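Local structure of major capsid protein (Faustovirus, 5J7O) at residues F191-G195 with N196-E200; D23-N26 with D27-S31. The protein forms the trimeric double jelly-roll capsomer from which the outer protein shell of this large double-stranded DNA virus is probably built. All coordinates share one frame; numbering follows the deposited sequence.

Contact 1: residues F191-G195 with N196-E200; sequences FEVNG and NPLDE
The carbonyl of Phe191 faces two successive amides of the returning strand, a classic beta bulge close to the tip of the hairpin of strands 186-193 and 196-202. Phe191 O takes the amide of Leu198 at 2.8 Å (O to N) and, weakly, that of Asp199 at 3.4 Å (O to N). The first donor lies nearly in line with the C=O, but its N-H is bent (141°). In the other direction Phe191 N donates almost straight to Asp199 O, at 2.9 Å and 172°. Toward the tip, Val193 and Asn196 exchange a pair of backbone bonds around a type I' turn. Val193 N reaches Asn196 O at 3.0 Å, whereas Asn196 N approaches Val193 O from well above the carbonyl plane. Asn194 and Gly195, both with positive phi, form the corner.

The extra residue turns Leu198 onto the side of Phe191 and Val193. With CG anti to the backbone N (chi1 -163°), Leu198 runs alongside both and parts its methyls between them: CD1 meets Val193 CG2 at 3.7 Å, and CD2 comes to 4.1 Å from Phe191 CD2, oblique to the ring. Val193 CG2 in turn sits over one face of that ring, offset toward its rim. Outside the hairpin, Phe303 meets Phe191 edge to face, and Ile418 of strand 415-428 touches Leu198. Asp199 OD1 accepts the amide of Tyr421 from the same strand.

The hairpin belongs to a four-stranded antiparallel sheet of the double jelly-roll. Its chemistry implies a division of labour: backbone bonds set the turn and the bulge, while Leu198 and the buried Asp199 carboxylate join this edge strand to strand 415-428.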
loop_
_atom_site.group_PDB
_atom_site.type_symbol
_atom_site.label_atom_id
_atom_site.label_comp_id
_atom_site.label_asym_id
_atom_site.label_seq_id
_atom_site.Cartn_x
_atom_site.Cartn_y
_atom_site.Cartn_z
ATOM N N PHE B 191 -14.789 22.520 22.332
ATOM C CA PHE B 191 -13.863 23.077 23.313
ATOM C C PHE B 191 -14.484 24.372 23.819
ATOM O O PHE B 191 -14.509 25.377 23.102
ATOM C CB PHE B 191 -12.483 23.321 22.704
ATOM C CG PHE B 191 -11.499 23.935 23.662
ATOM C CD1 PHE B 191 -11.530 23.618 25.011
ATOM C CD2 PHE B 191 -10.550 24.841 23.215
ATOM C CE1 PHE B 191 -10.629 24.185 25.893
ATOM C CE2 PHE B 191 -9.648 25.412 24.094
ATOM C CZ PHE B 191 -9.688 25.084 25.434
ATOM N N GLU B 192 -14.979 24.347 25.053
ATOM C CA GLU B 192 -15.859 25.384 25.575
ATOM C C GLU B 192 -15.154 26.176 26.670
ATOM O O GLU B 192 -14.584 25.589 27.596
ATOM C CB GLU B 192 -17.144 24.756 26.116
ATOM C CG GLU B 192 -18.375 25.630 26.017
ATOM C CD GLU B 192 -19.649 24.847 26.262
ATOM O OE1 GLU B 192 -19.611 23.603 26.142
ATOM O OE2 GLU B 192 -20.683 25.470 26.576
ATOM N N VAL B 193 -15.194 27.504 26.559
ATOM C CA VAL B 193 -14.618 28.404 27.552
ATOM C C VAL B 193 -15.624 29.511 27.839
ATOM O O VAL B 193 -16.110 30.168 26.912
ATOM C CB VAL B 193 -13.278 29.008 27.085
ATOM C CG1 VAL B 193 -12.672 29.868 28.185
ATOM C CG2 VAL B 193 -12.307 27.914 26.666
ATOM N N ASN B 194 -15.935 29.712 29.124
ATOM C CA ASN B 194 -16.855 30.760 29.577
ATOM C C ASN B 194 -18.247 30.601 28.975
ATOM O O ASN B 194 -18.986 31.578 28.829
ATOM C CB ASN B 194 -16.307 32.158 29.272
ATOM C CG ASN B 194 -14.911 32.363 29.808
ATOM O OD1 ASN B 194 -14.432 31.581 30.624
ATOM N ND2 ASN B 194 -14.249 33.421 29.354
ATOM N N GLY B 195 -18.622 29.371 28.627
ATOM C CA GLY B 195 -19.880 29.111 27.967
ATOM C C GLY B 195 -19.865 29.302 26.466
ATOM O O GLY B 195 -20.785 28.831 25.788
ATOM N N ASN B 196 -18.854 29.980 25.927
ATOM C CA ASN B 196 -18.739 30.174 24.485
ATOM C C ASN B 196 -18.019 28.989 23.855
ATOM O O ASN B 196 -16.981 28.560 24.371
ATOM C CB ASN B 196 -17.975 31.451 24.162
ATOM C CG ASN B 196 -18.760 32.701 24.491
ATOM O OD1 ASN B 196 -19.990 32.700 24.474
ATOM N ND2 ASN B 196 -18.049 33.784 24.786
ATOM N N PRO B 197 -18.537 28.430 22.765
ATOM C CA PRO B 197 -17.736 27.484 21.981
ATOM C C PRO B 197 -16.499 28.158 21.411
ATOM O O PRO B 197 -16.605 29.022 20.535
ATOM C CB PRO B 197 -18.698 27.036 20.873
ATOM C CG PRO B 197 -20.059 27.275 21.436
ATOM C CD PRO B 197 -19.929 28.504 22.290
ATOM N N LEU B 198 -15.320 27.788 21.914
ATOM C CA LEU B 198 -14.090 28.361 21.381
ATOM C C LEU B 198 -13.717 27.713 20.054
ATOM O O LEU B 198 -13.202 28.386 19.154
ATOM C CB LEU B 198 -12.959 28.217 22.400
ATOM C CG LEU B 198 -11.713 29.084 22.199
ATOM C CD1 LEU B 198 -11.052 29.391 23.532
ATOM C CD2 LEU B 198 -10.720 28.412 21.269
ATOM N N ASP B 199 -13.971 26.413 19.916
ATOM C CA ASP B 199 -13.772 25.716 18.654
ATOM C C ASP B 199 -14.568 24.422 18.691
ATOM O O ASP B 199 -14.755 23.823 19.753
ATOM C CB ASP B 199 -12.292 25.426 18.383
ATOM C CG ASP B 199 -12.049 24.925 16.973
ATOM O OD1 ASP B 199 -12.831 25.293 16.071
ATOM O OD2 ASP B 199 -11.081 24.162 16.765
ATOM N N GLU B 200 -15.033 23.999 17.518
ATOM C CA GLU B 200 -15.862 22.808 17.422
ATOM C C GLU B 200 -15.809 22.268 16.001
ATOM O O GLU B 200 -15.601 23.019 15.044
ATOM C CB GLU B 200 -17.310 23.105 17.821
ATOM C CG GLU B 200 -17.898 24.309 17.108
ATOM C CD GLU B 200 -19.383 24.463 17.351
ATOM O OE1 GLU B 200 -20.045 23.450 17.664
ATOM O OE2 GLU B 200 -19.890 25.599 17.229
#

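Contact 2: residues D23-N26 with D27-S31; sequences DLLN and DRIKS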
loop_
_atom_site.group_PDB
_atom_site.type_symbol
_atom_site.label_atom_id
_atom_site.label_comp_id
_atom_site.label_asym_id
_atom_site.label_seq_id
_atom_site.Cartn_x
_atom_site.Cartn_y
_atom_site.Cartn_z
ATOM N N ASP B 23 37.569 30.543 -1.895
ATOM C CA ASP B 23 38.548 31.624 -1.847
ATOM C C ASP B 23 38.103 32.728 -0.899
ATOM O O ASP B 23 38.944 33.370 -0.259
ATOM C CB ASP B 23 38.790 32.187 -3.247
ATOM C CG ASP B 23 39.562 31.230 -4.135
ATOM O OD1 ASP B 23 40.777 31.056 -3.903
ATOM O OD2 ASP B 23 38.957 30.658 -5.065
ATOM N N LEU B 24 36.793 32.958 -0.790
ATOM C CA LEU B 24 36.286 33.923 0.179
ATOM C C LEU B 24 36.453 33.412 1.605
ATOM O O LEU B 24 36.883 34.157 2.493
ATOM C CB LEU B 24 34.819 34.236 -0.113
ATOM C CG LEU B 24 34.041 35.017 0.949
ATOM C CD1 LEU B 24 34.676 36.376 1.198
ATOM C CD2 LEU B 24 32.583 35.167 0.536
ATOM N N LEU B 25 36.115 32.141 1.842
ATOM C CA LEU B 25 36.204 31.586 3.189
ATOM C C LEU B 25 37.644 31.560 3.686
ATOM O O LEU B 25 37.909 31.862 4.857
ATOM C CB LEU B 25 35.602 30.181 3.219
ATOM C CG LEU B 25 35.585 29.479 4.578
ATOM C CD1 LEU B 25 34.747 30.263 5.576
ATOM C CD2 LEU B 25 35.067 28.057 4.432
ATOM N N ASN B 26 38.589 31.199 2.813
ATOM C CA ASN B 26 39.997 31.218 3.199
ATOM C C ASN B 26 40.440 32.623 3.585
ATOM O O ASN B 26 41.194 32.801 4.550
ATOM C CB ASN B 26 40.865 30.676 2.064
ATOM C CG ASN B 26 40.776 29.170 1.928
ATOM O OD1 ASN B 26 40.508 28.462 2.899
ATOM N ND2 ASN B 26 41.007 28.671 0.719
ATOM N N ASP B 27 39.982 33.634 2.843
ATOM C CA ASP B 27 40.322 35.013 3.183
ATOM C C ASP B 27 39.737 35.407 4.532
ATOM O O ASP B 27 40.372 36.136 5.301
ATOM C CB ASP B 27 39.832 35.962 2.090
ATOM C CG ASP B 27 40.648 35.856 0.818
ATOM O OD1 ASP B 27 41.854 35.541 0.909
ATOM O OD2 ASP B 27 40.086 36.091 -0.272
ATOM N N ARG B 28 38.526 34.934 4.836
ATOM C CA ARG B 28 37.924 35.241 6.128
ATOM C C ARG B 28 38.686 34.569 7.265
ATOM O O ARG B 28 38.880 35.169 8.327
ATOM C CB ARG B 28 36.454 34.821 6.139
ATOM C CG ARG B 28 35.604 35.546 5.109
ATOM C CD ARG B 28 34.135 35.566 5.503
ATOM N NE ARG B 28 33.956 35.911 6.911
ATOM C CZ ARG B 28 33.410 35.100 7.812
ATOM N NH1 ARG B 28 32.973 33.903 7.449
ATOM N NH2 ARG B 28 33.290 35.491 9.073
ATOM N N ILE B 29 39.132 33.330 7.056
ATOM C CA ILE B 29 39.887 32.627 8.088
ATOM C C ILE B 29 41.248 33.281 8.292
ATOM O O ILE B 29 41.653 33.567 9.426
ATOM C CB ILE B 29 40.028 31.137 7.729
ATOM C CG1 ILE B 29 38.659 30.453 7.740
ATOM C CG2 ILE B 29 40.990 30.445 8.684
ATOM C CD1 ILE B 29 38.691 29.027 7.237
ATOM N N LYS B 30 41.974 33.524 7.197
ATOM C CA LYS B 30 43.286 34.158 7.296
ATOM C C LYS B 30 43.189 35.526 7.958
ATOM O O LYS B 30 44.068 35.911 8.740
ATOM C CB LYS B 30 43.917 34.274 5.908
ATOM C CG LYS B 30 45.166 35.137 5.863
ATOM C CD LYS B 30 45.845 35.053 4.509
ATOM C CE LYS B 30 46.273 33.627 4.205
ATOM N NZ LYS B 30 47.019 33.530 2.921
ATOM N N SER B 31 42.125 36.272 7.662
ATOM C CA SER B 31 41.908 37.556 8.318
ATOM C C SER B 31 41.650 37.367 9.809
ATOM O O SER B 31 42.357 37.933 10.651
ATOM C CB SER B 31 40.740 38.286 7.653
ATOM O OG SER B 31 40.361 39.432 8.394
#
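Leu25 and Ile29, one helical turn apart, meet through their side chains: the terminal methyl CD1 of Ile29 comes to 4.1 Å from the branch carbon CG of Leu25, the two side chains crossing at a slant. Ile29 CG1 stands beside the backbone N (chi1 -65°), which lays it 3.3 Å from Leu25 O and carries the terminal methyl back toward the preceding turn. On a neighbouring flank, Arg28 CG rests 4.1 Å from Leu24 CD1 and 3.2 Å from Leu24 O; a bend at chi3 (45°) then leads the guanidinium away, past Leu25 CD1. The Asp27 carboxylate folds back over the preceding turn, its OD2 3.0 Å from Asp23 O, although both atoms are acceptors and no bond joins them.

Beneath these side chains runs the regular i to i+4 ladder of an alpha-helix, part of helix 22-38 in the N-terminal arm of the capsid protein, far from the centre of the chain. Lys30 N gives Asn26 O a nearly straight bond of 2.9 Å, while Asp27 N reaches Asp23 O at 3.3 Å from above the carbonyl plane.

Farther out, Ile51 of helix 48-52 packs on both Leu25 and Ile29, while Arg28 NH2 donates to Asp50 O and NH1 bonds weakly to Ile51 O and Thr54 OG1, tying the guanidinium to the end of that short helix. A bound peptide hydrogen-bonds through its backbone to Ser31 OG and, weakly, to Arg28 NE. Ile405 and Ile408 of a second subunit lie against Leu25 and Ile29, with Glu404 of that subunit on Asn26.

Contact 1 and contact 2 hold different elements, their centres 59 Å apart and their nearest atoms about 46 Å apart. The first joins two adjacent strands, and its apolar side turns inward to residues of its own chain, among them Ile418, leaving the turn exposed. The second lies within one helix of the N-terminal arm, near the chain's periphery, and its buried side meets helix 48-52, a bound peptide and another subunit. No other protein chain touches contact 1. Backbone bonds frame both, bridging strands in one and successive turns in the other. Among buried polar groups, the carboxylate of Asp199 accepts a backbone amide, whereas the guanidinium of Arg28 donates mainly to backbone carbonyls.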